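Long-range contacts in LD10117p (Drosophila melanogaster, PDB 5HJQ), which acts as a GTPase-activating protein for Rab35 in synaptic vesicle protein recycling and, through the TBC domain present here, binds phosphoinositides: residues T239-K248 with L267-C275; E297-V308 with L350-S361. All blocks are in the same frame, centred on the assembly; numbering follows the deposited sequence.

Contact 1. Residues T239-K248 with L267-C275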
loop_
_atom_site.group_PDB
_atom_site.type_symbol
_atom_site.label_atom_id
_atom_site.label_comp_id
_atom_site.label_asym_id
_atom_site.label_seq_id
_atom_site.Cartn_x
_atom_site.Cartn_y
_atom_site.Cartn_z
ATOM N N THR A 239 7.416 0.248 -12.388
ATOM C CA THR A 239 7.463 0.545 -10.965
ATOM C C THR A 239 8.442 -0.355 -10.212
ATOM O O THR A 239 9.315 0.146 -9.503
ATOM C CB THR A 239 6.074 0.420 -10.313
ATOM O OG1 THR A 239 5.147 1.288 -10.975
ATOM C CG2 THR A 239 6.148 0.801 -8.841
ATOM N N TRP A 240 8.312 -1.673 -10.354
ATOM C CA TRP A 240 9.203 -2.562 -9.609
ATOM C C TRP A 240 10.625 -2.514 -10.157
ATOM O O TRP A 240 11.572 -2.845 -9.445
ATOM C CB TRP A 240 8.685 -4.012 -9.578
ATOM C CG TRP A 240 8.644 -4.793 -10.874
ATOM C CD1 TRP A 240 7.532 -5.105 -11.597
ATOM C CD2 TRP A 240 9.750 -5.416 -11.555
ATOM N NE1 TRP A 240 7.873 -5.858 -12.696
ATOM C CE2 TRP A 240 9.226 -6.063 -12.694
ATOM C CE3 TRP A 240 11.127 -5.477 -11.320
ATOM C CZ2 TRP A 240 10.033 -6.753 -13.596
ATOM C CZ3 TRP A 240 11.924 -6.164 -12.215
ATOM C CH2 TRP A 240 11.376 -6.792 -13.339
ATOM N N LYS A 241 10.781 -2.084 -11.404
ATOM C CA LYS A 241 12.115 -1.840 -11.940
ATOM C C LYS A 241 12.707 -0.575 -11.327
ATOM O O LYS A 241 13.893 -0.531 -11.009
ATOM C CB LYS A 241 12.086 -1.737 -13.466
ATOM C CG LYS A 241 12.080 -3.083 -14.162
ATOM C CD LYS A 241 11.980 -2.944 -15.668
ATOM C CE LYS A 241 11.986 -4.312 -16.333
ATOM N NZ LYS A 241 11.653 -4.248 -17.780
ATOM N N THR A 242 11.877 0.448 -11.155
ATOM C CA THR A 242 12.299 1.667 -10.471
ATOM C C THR A 242 12.774 1.357 -9.055
ATOM O O THR A 242 13.871 1.748 -8.657
ATOM C CB THR A 242 11.165 2.700 -10.407
ATOM O OG1 THR A 242 10.834 3.127 -11.734
ATOM C CG2 THR A 242 11.588 3.904 -9.583
ATOM N N VAL A 243 11.940 0.640 -8.308
ATOM C CA VAL A 243 12.282 0.192 -6.963
ATOM C C VAL A 243 13.581 -0.621 -6.945
ATOM O O VAL A 243 14.380 -0.509 -6.012
ATOM C CB VAL A 243 11.137 -0.646 -6.362
ATOM C CG1 VAL A 243 11.548 -1.241 -5.028
ATOM C CG2 VAL A 243 9.879 0.210 -6.208
ATOM N N MET A 244 13.794 -1.432 -7.980
ATOM C CA MET A 244 15.033 -2.196 -8.102
ATOM C C MET A 244 16.235 -1.277 -8.243
ATOM O O MET A 244 17.246 -1.454 -7.564
ATOM C CB MET A 244 14.981 -3.149 -9.296
ATOM C CG MET A 244 16.361 -3.553 -9.804
ATOM S SD MET A 244 16.310 -4.965 -10.914
ATOM C CE MET A 244 15.752 -6.212 -9.770
ATOM N N GLN A 245 16.116 -0.302 -9.137
ATOM C CA GLN A 245 17.173 0.672 -9.371
ATOM C C GLN A 245 17.512 1.454 -8.103
ATOM O O GLN A 245 18.683 1.679 -7.798
ATOM C CB GLN A 245 16.765 1.629 -10.492
ATOM C CG GLN A 245 17.447 2.984 -10.443
ATOM C CD GLN A 245 16.562 4.093 -10.991
ATOM O OE1 GLN A 245 15.791 3.881 -11.929
ATOM N NE2 GLN A 245 16.662 5.280 -10.400
ATOM N N ILE A 246 16.482 1.859 -7.365
ATOM C CA ILE A 246 16.673 2.612 -6.129
ATOM C C ILE A 246 17.348 1.750 -5.068
ATOM O O ILE A 246 18.237 2.205 -4.346
ATOM C CB ILE A 246 15.332 3.138 -5.579
ATOM C CG1 ILE A 246 14.691 4.107 -6.574
ATOM C CG2 ILE A 246 15.531 3.812 -4.231
ATOM C CD1 ILE A 246 13.306 4.570 -6.165
ATOM N N ALA A 247 16.921 0.497 -4.986
ATOM C CA ALA A 247 17.459 -0.432 -4.005
ATOM C C ALA A 247 18.913 -0.803 -4.303
ATOM O O ALA A 247 19.689 -1.077 -3.388
ATOM C CB ALA A 247 16.602 -1.668 -3.948
ATOM N N LYS A 248 19.282 -0.811 -5.580
ATOM C CA LYS A 248 20.656 -1.128 -5.966
ATOM C C LYS A 248 21.657 -0.129 -5.390
ATOM O O LYS A 248 22.809 -0.473 -5.144
ATOM C CB LYS A 248 20.791 -1.185 -7.491
ATOM C CG LYS A 248 20.479 -2.546 -8.099
ATOM C CD LYS A 248 20.530 -2.488 -9.620
ATOM C CE LYS A 248 20.291 -3.854 -10.252
ATOM N NZ LYS A 248 21.492 -4.743 -10.185
ATOM N N LEU A 267 17.909 -10.647 -9.620
ATOM C CA LEU A 267 17.198 -9.845 -8.629
ATOM C C LEU A 267 15.785 -9.466 -9.063
ATOM O O LEU A 267 14.947 -9.140 -8.223
ATOM C CB LEU A 267 18.003 -8.582 -8.309
ATOM C CG LEU A 267 19.207 -8.791 -7.387
ATOM C CD1 LEU A 267 20.015 -7.511 -7.270
ATOM C CD2 LEU A 267 18.754 -9.262 -6.011
ATOM N N GLU A 268 15.531 -9.501 -10.369
ATOM C CA GLU A 268 14.213 -9.185 -10.909
ATOM C C GLU A 268 13.141 -10.050 -10.268
ATOM O O GLU A 268 12.089 -9.552 -9.875
ATOM C CB GLU A 268 14.187 -9.366 -12.429
ATOM C CG GLU A 268 14.920 -8.289 -13.211
ATOM C CD GLU A 268 16.419 -8.515 -13.264
ATOM O OE1 GLU A 268 16.898 -9.511 -12.680
ATOM O OE2 GLU A 268 17.119 -7.696 -13.896
ATOM N N ARG A 269 13.427 -11.343 -10.145
ATOM C CA ARG A 269 12.494 -12.292 -9.547
ATOM C C ARG A 269 12.092 -11.881 -8.131
ATOM O O ARG A 269 10.993 -12.191 -7.672
ATOM C CB ARG A 269 13.106 -13.695 -9.522
ATOM N N ILE A 270 12.990 -11.179 -7.448
ATOM C CA ILE A 270 12.757 -10.768 -6.069
ATOM C C ILE A 270 11.950 -9.470 -5.973
ATOM O O ILE A 270 11.041 -9.358 -5.151
ATOM C CB ILE A 270 14.092 -10.600 -5.315
ATOM C CG1 ILE A 270 14.797 -11.951 -5.191
ATOM C CG2 ILE A 270 13.867 -10.018 -3.937
ATOM C CD1 ILE A 270 16.074 -11.899 -4.385
ATOM N N PHE A 271 12.269 -8.501 -6.825
ATOM C CA PHE A 271 11.638 -7.186 -6.751
ATOM C C PHE A 271 10.277 -7.112 -7.435
ATOM O O PHE A 271 9.525 -6.159 -7.216
ATOM C CB PHE A 271 12.571 -6.126 -7.335
ATOM C CG PHE A 271 13.606 -5.644 -6.364
ATOM C CD1 PHE A 271 13.287 -4.685 -5.416
ATOM C CD2 PHE A 271 14.892 -6.160 -6.383
ATOM C CE1 PHE A 271 14.232 -4.244 -4.517
ATOM C CE2 PHE A 271 15.839 -5.723 -5.485
ATOM C CZ PHE A 271 15.509 -4.770 -4.548
ATOM N N MET A 272 9.956 -8.115 -8.250
ATOM C CA MET A 272 8.631 -8.201 -8.861
ATOM C C MET A 272 7.540 -8.271 -7.799
ATOM O O MET A 272 6.391 -7.927 -8.059
ATOM C CB MET A 272 8.527 -9.423 -9.781
ATOM C CG MET A 272 9.278 -9.303 -11.097
ATOM S SD MET A 272 9.270 -10.843 -12.038
ATOM C CE MET A 272 9.059 -12.047 -10.726
ATOM N N ASP A 273 7.908 -8.728 -6.606
ATOM C CA ASP A 273 6.960 -8.900 -5.512
ATOM C C ASP A 273 7.198 -7.904 -4.377
ATOM O O ASP A 273 6.889 -8.196 -3.223
ATOM C CB ASP A 273 7.045 -10.326 -4.959
ATOM C CG ASP A 273 6.570 -11.368 -5.951
ATOM O OD1 ASP A 273 5.732 -11.031 -6.813
ATOM O OD2 ASP A 273 7.032 -12.527 -5.863
ATOM N N TRP A 274 7.733 -6.731 -4.703
ATOM C CA TRP A 274 8.134 -5.771 -3.677
ATOM C C TRP A 274 6.953 -5.258 -2.850
ATOM O O TRP A 274 7.074 -5.087 -1.640
ATOM C CB TRP A 274 8.878 -4.587 -4.308
ATOM C CG TRP A 274 8.001 -3.645 -5.076
ATOM C CD1 TRP A 274 7.621 -3.759 -6.381
ATOM C CD2 TRP A 274 7.394 -2.442 -4.586
ATOM N NE1 TRP A 274 6.820 -2.702 -6.736
ATOM C CE2 TRP A 274 6.661 -1.881 -5.652
ATOM C CE3 TRP A 274 7.394 -1.790 -3.350
ATOM C CZ2 TRP A 274 5.933 -0.699 -5.518
ATOM C CZ3 TRP A 274 6.673 -0.613 -3.220
ATOM C CH2 TRP A 274 5.954 -0.080 -4.298
ATOM N N CYS A 275 5.815 -5.018 -3.497
ATOM C CA CYS A 275 4.657 -4.470 -2.799
ATOM C C CYS A 275 4.060 -5.475 -1.824
ATOM O O CYS A 275 3.419 -5.091 -0.851
ATOM C CB CYS A 275 3.586 -4.010 -3.795
ATOM S SG CYS A 275 3.148 -5.208 -5.073
#
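Trp-240 and Met-244 of helix 233-250 meet Met-272 and Phe-271 in the all-helical TBC domain, where the long helix packs against residues 268-271, short and helical, and the type I turn from Phe-271 to Trp-274. CB of Trp-240 touches the Phe-271 O and lies 3.4 Å from CD1 of Trp-274. With CG set between the backbone N and the carbonyl carbon (chi1 67°), the indole runs alongside Met-272, whose CG sits over the six-membered ring in a CH-pi contact, 3.6 Å from both CE2 and CZ2; the sulfur lies oblique to the ring, a Met-aromatic contact. At the far rim CZ3 and CH2 reach CG of Glu-268, whose methylenes give the ring edge an apolar neighbour while its carboxylate can stay at the partly exposed side. Phe-271 fills the buried middle: CA of Met-244 stands over its face, 4.0 Å from the centroid, and Ala-247 CB meets CZ at 3.3 Å, with little room beyond a methyl. Trp-274 receives Val-243 CG2 over one face, while Thr-239 turns its methyl to the indole and its OG1 to Gln-235 and Asn-230. Flexible Met-244 bends at its last torsion (chi3 -66°), bringing CE to 3.5 Å from CD2 of Phe-271.

Contact 2. Residues E297-V308 with L350-S361. With I3P (D-myo-inositol-1,4,5-triphosphate), chain B.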
loop_
_atom_site.group_PDB
_atom_site.type_symbol
_atom_site.label_atom_id
_atom_site.label_comp_id
_atom_site.label_asym_id
_atom_site.label_seq_id
_atom_site.Cartn_x
_atom_site.Cartn_y
_atom_site.Cartn_z
ATOM N N GLU A 297 1.019 11.454 0.584
ATOM C CA GLU A 297 2.234 11.634 -0.203
ATOM C C GLU A 297 2.211 10.843 -1.504
ATOM O O GLU A 297 2.619 11.346 -2.550
ATOM C CB GLU A 297 3.460 11.232 0.618
ATOM C CG GLU A 297 3.539 11.895 1.981
ATOM C CD GLU A 297 4.859 11.629 2.676
ATOM O OE1 GLU A 297 5.917 11.801 2.029
ATOM O OE2 GLU A 297 4.838 11.249 3.868
ATOM N N GLY A 298 1.745 9.602 -1.438
ATOM C CA GLY A 298 1.695 8.760 -2.617
ATOM C C GLY A 298 2.580 7.537 -2.504
ATOM O O GLY A 298 2.962 7.139 -1.406
ATOM N N ILE A 299 2.930 6.958 -3.651
ATOM C CA ILE A 299 3.596 5.658 -3.704
ATOM C C ILE A 299 5.050 5.698 -3.223
ATOM O O ILE A 299 5.651 4.659 -2.946
ATOM C CB ILE A 299 3.560 5.086 -5.144
ATOM C CG1 ILE A 299 3.877 3.585 -5.154
ATOM C CG2 ILE A 299 4.502 5.860 -6.055
ATOM C CD1 ILE A 299 3.929 2.979 -6.540
ATOM N N LYS A 300 5.618 6.895 -3.125
ATOM C CA LYS A 300 7.003 7.034 -2.688
ATOM C C LYS A 300 7.188 6.534 -1.262
ATOM O O LYS A 300 8.233 5.971 -0.923
ATOM C CB LYS A 300 7.464 8.484 -2.798
ATOM C CG LYS A 300 8.944 8.668 -2.510
ATOM C CD LYS A 300 9.414 10.057 -2.883
ATOM C CE LYS A 300 10.525 10.519 -1.962
ATOM N NZ LYS A 300 11.003 11.890 -2.298
ATOM N N VAL A 301 6.162 6.739 -0.437
ATOM C CA VAL A 301 6.139 6.222 0.923
ATOM C C VAL A 301 6.360 4.716 0.905
ATOM O O VAL A 301 7.096 4.177 1.729
ATOM C CB VAL A 301 4.799 6.551 1.637
ATOM C CG1 VAL A 301 4.651 5.743 2.920
ATOM C CG2 VAL A 301 4.702 8.042 1.928
ATOM N N LEU A 302 5.722 4.047 -0.048
ATOM C CA LEU A 302 5.870 2.606 -0.202
ATOM C C LEU A 302 7.284 2.243 -0.646
ATOM O O LEU A 302 7.820 1.220 -0.225
ATOM C CB LEU A 302 4.846 2.065 -1.201
ATOM C CG LEU A 302 3.383 2.295 -0.809
ATOM C CD1 LEU A 302 2.439 1.531 -1.731
ATOM C CD2 LEU A 302 3.139 1.913 0.646
ATOM N N TYR A 303 7.876 3.077 -1.501
ATOM C CA TYR A 303 9.264 2.883 -1.928
ATOM C C TYR A 303 10.177 2.884 -0.711
ATOM O O TYR A 303 11.018 2.000 -0.555
ATOM C CB TYR A 303 9.725 3.978 -2.900
ATOM C CG TYR A 303 9.077 3.985 -4.270
ATOM C CD1 TYR A 303 8.130 3.036 -4.629
ATOM C CD2 TYR A 303 9.428 4.947 -5.212
ATOM C CE1 TYR A 303 7.545 3.049 -5.885
ATOM C CE2 TYR A 303 8.852 4.967 -6.469
ATOM C CZ TYR A 303 7.912 4.017 -6.802
ATOM O OH TYR A 303 7.347 4.043 -8.057
ATOM N N ARG A 304 9.993 3.885 0.145
ATOM C CA ARG A 304 10.806 4.054 1.344
ATOM C C ARG A 304 10.752 2.833 2.254
ATOM O O ARG A 304 11.785 2.335 2.694
ATOM C CB ARG A 304 10.354 5.289 2.127
ATOM C CG ARG A 304 10.473 6.610 1.389
ATOM C CD ARG A 304 9.860 7.743 2.217
ATOM N NE ARG A 304 10.183 9.059 1.679
ATOM C CZ ARG A 304 11.335 9.685 1.891
ATOM N NH1 ARG A 304 12.275 9.114 2.632
ATOM N NH2 ARG A 304 11.547 10.880 1.361
ATOM N N VAL A 305 9.541 2.361 2.534
ATOM C CA VAL A 305 9.334 1.236 3.441
ATOM C C VAL A 305 9.970 -0.036 2.880
ATOM O O VAL A 305 10.456 -0.888 3.626
ATOM C CB VAL A 305 7.827 1.011 3.704
ATOM C CG1 VAL A 305 7.607 -0.171 4.633
ATOM C CG2 VAL A 305 7.206 2.268 4.295
ATOM N N ALA A 306 9.980 -0.148 1.557
ATOM C CA ALA A 306 10.614 -1.273 0.884
ATOM C C ALA A 306 12.112 -1.304 1.183
ATOM O O ALA A 306 12.676 -2.360 1.470
ATOM C CB ALA A 306 10.365 -1.200 -0.614
ATOM N N LEU A 307 12.745 -0.135 1.118
ATOM C CA LEU A 307 14.162 0.001 1.440
ATOM C C LEU A 307 14.449 -0.407 2.881
ATOM O O LEU A 307 15.394 -1.153 3.151
ATOM C CB LEU A 307 14.629 1.440 1.209
ATOM C CG LEU A 307 14.460 2.004 -0.202
ATOM C CD1 LEU A 307 14.969 3.435 -0.264
ATOM C CD2 LEU A 307 15.186 1.123 -1.223
ATOM N N VAL A 308 13.620 0.092 3.797
ATOM C CA VAL A 308 13.768 -0.174 5.225
ATOM C C VAL A 308 13.690 -1.661 5.526
ATOM O O VAL A 308 14.521 -2.200 6.257
ATOM C CB VAL A 308 12.689 0.566 6.050
ATOM C CG1 VAL A 308 12.767 0.172 7.516
ATOM C CG2 VAL A 308 12.855 2.053 5.901
ATOM N N LEU A 350 9.585 1.818 12.358
ATOM C CA LEU A 350 9.602 1.497 10.937
ATOM C C LEU A 350 9.508 2.773 10.113
ATOM O O LEU A 350 10.305 3.000 9.201
ATOM C CB LEU A 350 8.449 0.556 10.587
ATOM C CG LEU A 350 8.329 0.089 9.135
ATOM C CD1 LEU A 350 9.495 -0.812 8.769
ATOM C CD2 LEU A 350 7.003 -0.625 8.905
ATOM N N LEU A 351 8.533 3.608 10.458
ATOM C CA LEU A 351 8.310 4.870 9.760
ATOM C C LEU A 351 9.437 5.875 9.981
ATOM O O LEU A 351 9.678 6.733 9.130
ATOM C CB LEU A 351 6.979 5.491 10.188
ATOM C CG LEU A 351 5.760 5.230 9.296
ATOM C CD1 LEU A 351 5.503 3.743 9.123
ATOM C CD2 LEU A 351 4.524 5.932 9.869
ATOM N N HIS A 352 10.119 5.781 11.118
ATOM C CA HIS A 352 11.220 6.695 11.407
ATOM C C HIS A 352 12.354 6.504 10.399
ATOM O O HIS A 352 12.903 7.472 9.866
ATOM C CB HIS A 352 11.743 6.491 12.830
ATOM C CG HIS A 352 12.708 7.548 13.269
ATOM N ND1 HIS A 352 12.294 8.742 13.823
ATOM C CD2 HIS A 352 14.056 7.604 13.218
ATOM C CE1 HIS A 352 13.351 9.482 14.106
ATOM N NE2 HIS A 352 14.436 8.813 13.747
ATOM N N ALA A 353 12.691 5.246 10.141
ATOM C CA ALA A 353 13.763 4.908 9.208
ATOM C C ALA A 353 13.454 5.383 7.792
ATOM O O ALA A 353 14.292 6.004 7.141
ATOM C CB ALA A 353 14.010 3.409 9.217
ATOM N N ALA A 354 12.235 5.105 7.337
ATOM C CA ALA A 354 11.827 5.386 5.963
ATOM C C ALA A 354 11.991 6.848 5.576
ATOM O O ALA A 354 12.428 7.160 4.467
ATOM C CB ALA A 354 10.382 4.953 5.754
ATOM N N PHE A 355 11.649 7.742 6.496
ATOM C CA PHE A 355 11.680 9.166 6.199
ATOM C C PHE A 355 13.022 9.796 6.562
ATOM O O PHE A 355 13.241 10.983 6.331
ATOM C CB PHE A 355 10.530 9.876 6.918
ATOM C CG PHE A 355 9.174 9.449 6.438
ATOM C CD1 PHE A 355 8.754 9.758 5.157
ATOM C CD2 PHE A 355 8.329 8.722 7.257
ATOM C CE1 PHE A 355 7.507 9.364 4.704
ATOM C CE2 PHE A 355 7.083 8.322 6.811
ATOM C CZ PHE A 355 6.670 8.647 5.534
ATOM N N SER A 356 13.918 8.992 7.121
ATOM C CA SER A 356 15.295 9.423 7.341
ATOM C C SER A 356 16.068 9.402 6.024
ATOM O O SER A 356 17.082 10.085 5.872
ATOM C CB SER A 356 15.986 8.529 8.370
ATOM O OG SER A 356 15.334 8.594 9.625
ATOM N N ILE A 357 15.568 8.615 5.076
ATOM C CA ILE A 357 16.241 8.385 3.799
ATOM C C ILE A 357 16.201 9.608 2.882
ATOM O O ILE A 357 15.130 10.090 2.512
ATOM C CB ILE A 357 15.620 7.182 3.067
ATOM C CG1 ILE A 357 15.865 5.901 3.871
ATOM C CG2 ILE A 357 16.194 7.049 1.666
ATOM C CD1 ILE A 357 15.130 4.687 3.341
ATOM N N ARG A 358 17.383 10.092 2.512
ATOM C CA ARG A 358 17.512 11.313 1.725
ATOM C C ARG A 358 17.833 11.028 0.261
ATOM O O ARG A 358 18.171 9.903 -0.104
ATOM C CB ARG A 358 18.598 12.206 2.326
ATOM C CG ARG A 358 18.466 12.438 3.831
ATOM C CD ARG A 358 17.607 13.655 4.154
ATOM N NE ARG A 358 16.240 13.520 3.657
ATOM C CZ ARG A 358 15.212 13.106 4.390
ATOM N NH1 ARG A 358 15.388 12.786 5.665
ATOM N NH2 ARG A 358 14.006 13.015 3.849
ATOM N N GLY A 359 17.718 12.056 -0.573
ATOM C CA GLY A 359 18.124 11.960 -1.961
ATOM C C GLY A 359 17.048 11.461 -2.904
ATOM O O GLY A 359 17.195 11.552 -4.123
ATOM N N LEU A 360 15.965 10.931 -2.347
ATOM C CA LEU A 360 14.884 10.414 -3.173
ATOM C C LEU A 360 14.062 11.547 -3.780
ATOM O O LEU A 360 12.948 11.820 -3.343
ATOM C CB LEU A 360 13.984 9.480 -2.362
ATOM C CG LEU A 360 14.635 8.175 -1.898
ATOM C CD1 LEU A 360 13.623 7.294 -1.182
ATOM C CD2 LEU A 360 15.241 7.439 -3.073
ATOM N N SER A 361 14.623 12.207 -4.786
ATOM C CA SER A 361 13.905 13.246 -5.511
ATOM C C SER A 361 12.886 12.598 -6.442
ATOM O O SER A 361 13.116 11.502 -6.953
ATOM C CB SER A 361 14.877 14.126 -6.297
ATOM O OG SER A 361 14.201 15.198 -6.927
HETATM C C1 I3P B . 13.971 15.116 -0.395
HETATM C C2 I3P B . 14.084 16.502 -1.007
HETATM C C3 I3P B . 13.006 16.767 -2.058
HETATM C C4 I3P B . 11.663 16.056 -1.885
HETATM C C5 I3P B . 11.499 15.035 -0.763
HETATM C C6 I3P B . 12.634 15.007 0.270
HETATM O O1 I3P B . 14.981 14.872 0.602
HETATM O O2 I3P B . 13.955 17.452 0.010
HETATM O O3 I3P B . 12.755 18.169 -2.100
HETATM O O4 I3P B . 11.374 15.391 -3.130
HETATM O O5 I3P B . 10.290 15.301 -0.095
HETATM O O6 I3P B . 12.591 13.788 1.003
HETATM P P1 I3P B . 16.440 15.540 0.510
HETATM O O11 I3P B . 16.350 16.993 0.816
HETATM O O12 I3P B . 17.337 14.885 1.536
HETATM O O13 I3P B . 17.045 15.324 -0.890
HETATM P P4 I3P B . 10.153 15.946 -4.015
HETATM O O41 I3P B . 9.609 17.204 -3.381
HETATM O O42 I3P B . 9.056 14.882 -4.075
HETATM O O43 I3P B . 10.652 16.255 -5.446
HETATM P P5 I3P B . 9.544 14.133 0.653
HETATM O O51 I3P B . 8.155 14.553 0.966
HETATM O O52 I3P B . 9.501 12.913 -0.231
HETATM O O53 I3P B . 10.256 13.795 1.937
#
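Arg-304 of helix 300-317 reaches the backbone of Ala-354 and Ile-357 at the end of helix 347-356; the helical segments 300-308 and 350-356 cross at 107° with 8.4 Å between their axes. The tight part is apolar. Val-308 sets CG2 against the backbone of Ala-354, 3.5 Å from its CA, a snug fit that the small Ala-353 and Ala-354 make possible; CG1 of Val-308 meets CD1 of Leu-350 at 3.6 Å. Leu-307 touches Ile-357 and meets Leu-360 tip to tip.

Arg-304 is buried too. Its chain, extended from CG to NE, slides past Leu-360 and carries the guanidinium between Phe-355 CD1 on one face and Leu-360 CD1 on the other. NH1 is gripped twice, by the Ala-354 O at 2.7 Å and by a lone pair of the Ile-357 O at 3.0 Å, which fixes the group's rotation and leaves NH2 to bond O52 of inositol trisphosphate at 3.3 Å. Lys-300 NZ also bonds O52, though its position is doubtful because the model crowds it against the Leu-360 O. The solvent side lies at Arg-358 and Gly-359, where Arg-358 ties NH1 to the Phe-355 O and offers NH2 to the ligand O6. Glu-297 is salt-bridged to Arg-102, another pocket residue. Carbonyls of Ala-354 in the last turn and of Ile-357 just after it thus orient Arg-304, and the basic cluster implies a site whose positive charge is probably balanced by phosphoinositide headgroup phosphates.

In the fold
The two contacts follow one another along the sequence, and their centres lie 14 Å apart, yet they share a wall. Helix 300-317 is that wall: Tyr-303, on the helix that carries Lys-300 and Arg-304, packs its CD1 3.7 Å from CG2 of Val-243 and its OH 3.5 Å from CG2 of Thr-239. CZ3 of Trp-274 approaches the Leu-302 O at 3.7 Å. Contact 2 holds seven of the ten residues around inositol trisphosphate, with Lys-98 and Arg-102 bonding the ligand from outside it. Contact 1 lies behind the pocket wall, away from the ligand, the Trp-274 side chain being about 9 Å from those of Lys-300 and Arg-304.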